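Local coordinates for protein halogenase PltM (Pseudomonas fluorescens, PDB 6BZN) that halogenates phenolic substrates with unusual breadth in both substrate and halide, as a flavin-dependent enzyme that binds FAD, at residues A[291-295]-A[316-320]. Residues are numbered along the deposited sequence; the frame is centred on the assembly and turned at random.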
ATOM      1  N   PRO A 291     -13.647  -4.610  20.047  1.00 19.83           N
ATOM      2  CA  PRO A 291     -12.733  -3.564  19.549  1.00 19.65           C
ATOM      3  C   PRO A 291     -12.655  -2.302  20.413  1.00 19.53           C
ATOM      4  O   PRO A 291     -11.547  -1.870  20.733  1.00 19.59           O
ATOM      5  CB  PRO A 291     -13.276  -3.262  18.150  1.00 18.73           C
ATOM      6  CG  PRO A 291     -13.866  -4.565  17.719  1.00 19.21           C
ATOM      7  CD  PRO A 291     -14.486  -5.152  18.961  1.00 19.32           C
ATOM      8  N   GLU A 292     -13.789  -1.733  20.831  1.00 20.13           N
ATOM      9  CA  GLU A 292     -13.731  -0.529  21.687  1.00 20.95           C
ATOM     10  C   GLU A 292     -13.012  -0.774  23.036  1.00 20.45           C
ATOM     11  O   GLU A 292     -12.291   0.111  23.525  1.00 19.53           O
ATOM     12  CB  GLU A 292     -15.118   0.100  21.884  1.00 22.65           C
ATOM     13  CG  GLU A 292     -15.139   1.437  22.628  1.00 25.15           C
ATOM     14  CD  GLU A 292     -14.307   2.564  21.989  1.00 27.48           C
ATOM     15  OE1 GLU A 292     -13.813   3.418  22.776  1.00 27.95           O
ATOM     16  OE2 GLU A 292     -14.148   2.629  20.731  1.00 25.58           O
ATOM     17  N   ILE A 293     -13.167  -1.965  23.607  1.00 20.26           N
ATOM     18  CA  ILE A 293     -12.475  -2.311  24.862  1.00 20.72           C
ATOM     19  C   ILE A 293     -10.960  -2.437  24.613  1.00 19.34           C
ATOM     20  O   ILE A 293     -10.154  -1.925  25.388  1.00 18.77           O
ATOM     21  CB  ILE A 293     -13.063  -3.592  25.518  1.00 22.44           C
ATOM     22  CG1 ILE A 293     -14.514  -3.336  25.968  1.00 24.05           C
ATOM     23  CG2 ILE A 293     -12.213  -4.040  26.710  1.00 22.56           C
ATOM     24  CD1 ILE A 293     -15.339  -4.603  26.119  1.00 24.99           C
ATOM     25  N   GLU A 294     -10.581  -3.089  23.522  1.00 18.10           N
ATOM     26  CA  GLU A 294      -9.166  -3.183  23.150  1.00 18.06           C
ATOM     27  C   GLU A 294      -8.567  -1.790  22.902  1.00 17.25           C
ATOM     28  O   GLU A 294      -7.434  -1.517  23.311  1.00 17.17           O
ATOM     29  CB  GLU A 294      -8.971  -4.089  21.935  1.00 18.30           C
ATOM     30  CG  GLU A 294      -9.253  -5.567  22.187  1.00 19.00           C
ATOM     31  CD  GLU A 294      -8.240  -6.241  23.121  1.00 20.09           C
ATOM     32  OE1 GLU A 294      -7.058  -5.826  23.171  1.00 19.98           O
ATOM     33  OE2 GLU A 294      -8.631  -7.212  23.802  1.00 20.13           O
ATOM     34  N   PHE A 295      -9.337  -0.902  22.277  1.00 16.89           N
ATOM     35  CA  PHE A 295      -8.892   0.467  22.038  1.00 16.94           C
ATOM     36  C   PHE A 295      -8.608   1.179  23.369  1.00 17.86           C
ATOM     37  O   PHE A 295      -7.523   1.731  23.560  1.00 17.09           O
ATOM     38  CB  PHE A 295      -9.926   1.242  21.201  1.00 16.37           C
ATOM     39  CG  PHE A 295      -9.487   2.633  20.819  1.00 15.89           C
ATOM     40  CD1 PHE A 295      -8.328   2.834  20.073  1.00 15.42           C
ATOM     41  CD2 PHE A 295     -10.253   3.749  21.178  1.00 15.64           C
ATOM     42  CE1 PHE A 295      -7.916   4.113  19.724  1.00 15.14           C
ATOM     43  CE2 PHE A 295      -9.854   5.030  20.821  1.00 15.83           C
ATOM     44  CZ  PHE A 295      -8.682   5.214  20.091  1.00 16.11           C
ATOM     45  N   ARG A 316     -17.911   5.339  12.694  1.00 18.33           N
ATOM     46  CA  ARG A 316     -18.285   4.060  12.089  1.00 18.82           C
ATOM     47  C   ARG A 316     -18.158   2.978  13.158  1.00 18.73           C
ATOM     48  O   ARG A 316     -17.578   3.220  14.225  1.00 18.69           O
ATOM     49  CB  ARG A 316     -17.279   3.615  11.016  1.00 18.78           C
ATOM     50  CG  ARG A 316     -16.734   4.627  10.045  1.00 18.42           C
ATOM     51  CD  ARG A 316     -15.811   3.916   9.058  1.00 17.43           C
ATOM     52  NE  ARG A 316     -16.523   2.800   8.453  1.00 17.59           N
ATOM     53  CZ  ARG A 316     -17.466   2.911   7.516  1.00 17.61           C
ATOM     54  NH1 ARG A 316     -17.795   4.102   6.992  1.00 17.54           N
ATOM     55  NH2 ARG A 316     -18.079   1.817   7.091  1.00 17.73           N
ATOM     56  N   GLU A 317     -18.618   1.772  12.842  1.00 19.03           N
ATOM     57  CA  GLU A 317     -18.282   0.601  13.652  1.00 20.31           C
ATOM     58  C   GLU A 317     -16.827   0.229  13.401  1.00 18.69           C
ATOM     59  O   GLU A 317     -16.347   0.308  12.263  1.00 18.16           O
ATOM     60  CB  GLU A 317     -19.178  -0.601  13.314  1.00 22.83           C
ATOM     61  CG  GLU A 317     -20.663  -0.359  13.554  1.00 26.48           C
ATOM     62  CD  GLU A 317     -20.976   0.216  14.935  1.00 30.93           C
ATOM     63  OE1 GLU A 317     -20.656  -0.454  15.944  1.00 34.40           O
ATOM     64  OE2 GLU A 317     -21.543   1.345  15.005  1.00 33.90           O
ATOM     65  N   TRP A 318     -16.119  -0.140  14.464  1.00 17.55           N
ATOM     66  CA  TRP A 318     -14.805  -0.762  14.328  1.00 16.71           C
ATOM     67  C   TRP A 318     -14.910  -2.026  13.474  1.00 16.89           C
ATOM     68  O   TRP A 318     -15.901  -2.752  13.551  1.00 16.74           O
ATOM     69  CB  TRP A 318     -14.235  -1.168  15.696  1.00 16.27           C
ATOM     70  CG  TRP A 318     -13.719  -0.082  16.570  1.00 15.93           C
ATOM     71  CD1 TRP A 318     -14.351   0.469  17.653  1.00 16.17           C
ATOM     72  CD2 TRP A 318     -12.451   0.571  16.473  1.00 15.69           C
ATOM     73  NE1 TRP A 318     -13.555   1.423  18.226  1.00 16.27           N
ATOM     74  CE2 TRP A 318     -12.382   1.504  17.524  1.00 16.01           C
ATOM     75  CE3 TRP A 318     -11.366   0.460  15.598  1.00 15.46           C
ATOM     76  CZ2 TRP A 318     -11.272   2.331  17.721  1.00 15.34           C
ATOM     77  CZ3 TRP A 318     -10.261   1.272  15.800  1.00 15.26           C
ATOM     78  CH2 TRP A 318     -10.224   2.196  16.856  1.00 15.13           C
ATOM     79  N   ILE A 319     -13.895  -2.271  12.656  1.00 15.69           N
ATOM     80  CA  ILE A 319     -13.732  -3.551  11.983  1.00 16.91           C
ATOM     81  C   ILE A 319     -12.504  -4.204  12.592  1.00 16.31           C
ATOM     82  O   ILE A 319     -11.488  -3.534  12.772  1.00 15.32           O
ATOM     83  CB  ILE A 319     -13.513  -3.369  10.466  1.00 18.10           C
ATOM     84  CG1 ILE A 319     -14.747  -2.737   9.811  1.00 19.95           C
ATOM     85  CG2 ILE A 319     -13.158  -4.699   9.799  1.00 18.85           C
ATOM     86  CD1 ILE A 319     -15.902  -3.698   9.625  1.00 21.55           C
ATOM     87  N   TYR A 320     -12.611  -5.489  12.926  1.00 15.63           N
ATOM     88  CA  TYR A 320     -11.490  -6.273  13.420  1.00 16.06           C
ATOM     89  C   TYR A 320     -11.184  -7.373  12.421  1.00 16.59           C
ATOM     90  O   TYR A 320     -12.092  -8.061  11.980  1.00 15.71           O
ATOM     91  CB  TYR A 320     -11.834  -6.899  14.768  1.00 16.63           C
ATOM     92  CG  TYR A 320     -10.826  -7.927  15.240  1.00 17.17           C
ATOM     93  CD1 TYR A 320      -9.485  -7.584  15.436  1.00 17.51           C
ATOM     94  CD2 TYR A 320     -11.210  -9.234  15.518  1.00 18.73           C
ATOM     95  CE1 TYR A 320      -8.554  -8.525  15.884  1.00 17.66           C
ATOM     96  CE2 TYR A 320     -10.289 -10.177  15.964  1.00 18.64           C
ATOM     97  CZ  TYR A 320      -8.975  -9.819  16.159  1.00 18.67           C
ATOM     98  OH  TYR A 320      -8.084 -10.781  16.601  1.00 19.56           O
TER
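Trp318 lays its indole against the first turn of helix 291-301 and meets Pro291, Glu292 and Phe295 with different parts of the ring system. The polar link is a single hydrogen bond: Trp318 NE1 donates to Glu292 OE2 at 2.8 Å, nearly straight (167°) and almost within the indole plane. The N-H approaches OE2 almost in line with its C-O bond. Carboxylate and indole planes are turned 40° apart. Glu292 places this oxygen with CG anti to the backbone N and a bend at chi2; its other oxygen, OE1, forms a salt bridge with Arg296 one turn on, so both carboxylate oxygens are engaged, which fixes the rotation of the group.

The apolar part begins at the base of the indole, where Pro291 CB packs 3.4 Å from Trp318 CB and 3.6 Å from Trp318 CG. Pro291 CG also lies 4.3 Å from Tyr320 CB. At the far end, Trp318 CZ2 sits over one face of the Phe295 ring, 3.6 Å from Phe295 CG and displaced toward the rim. The two rings meet obliquely, with planes at 48°. Replacing Trp318 by an alanine would probably leave Glu292 OE2 without its N-H donor and open a gap over the Phe295 face.

Phe278 meets the indole edge-to-face, while Thr220 and Met222 of strand 215-223 also touch it. The arrangement is a helix-on-sheet contact near the protein surface: the N-terminal turn of helix 291-301 packs against the irregular part of strand 313-321, an outermost strand of the mixed sheet in this flavin-dependent halogenase.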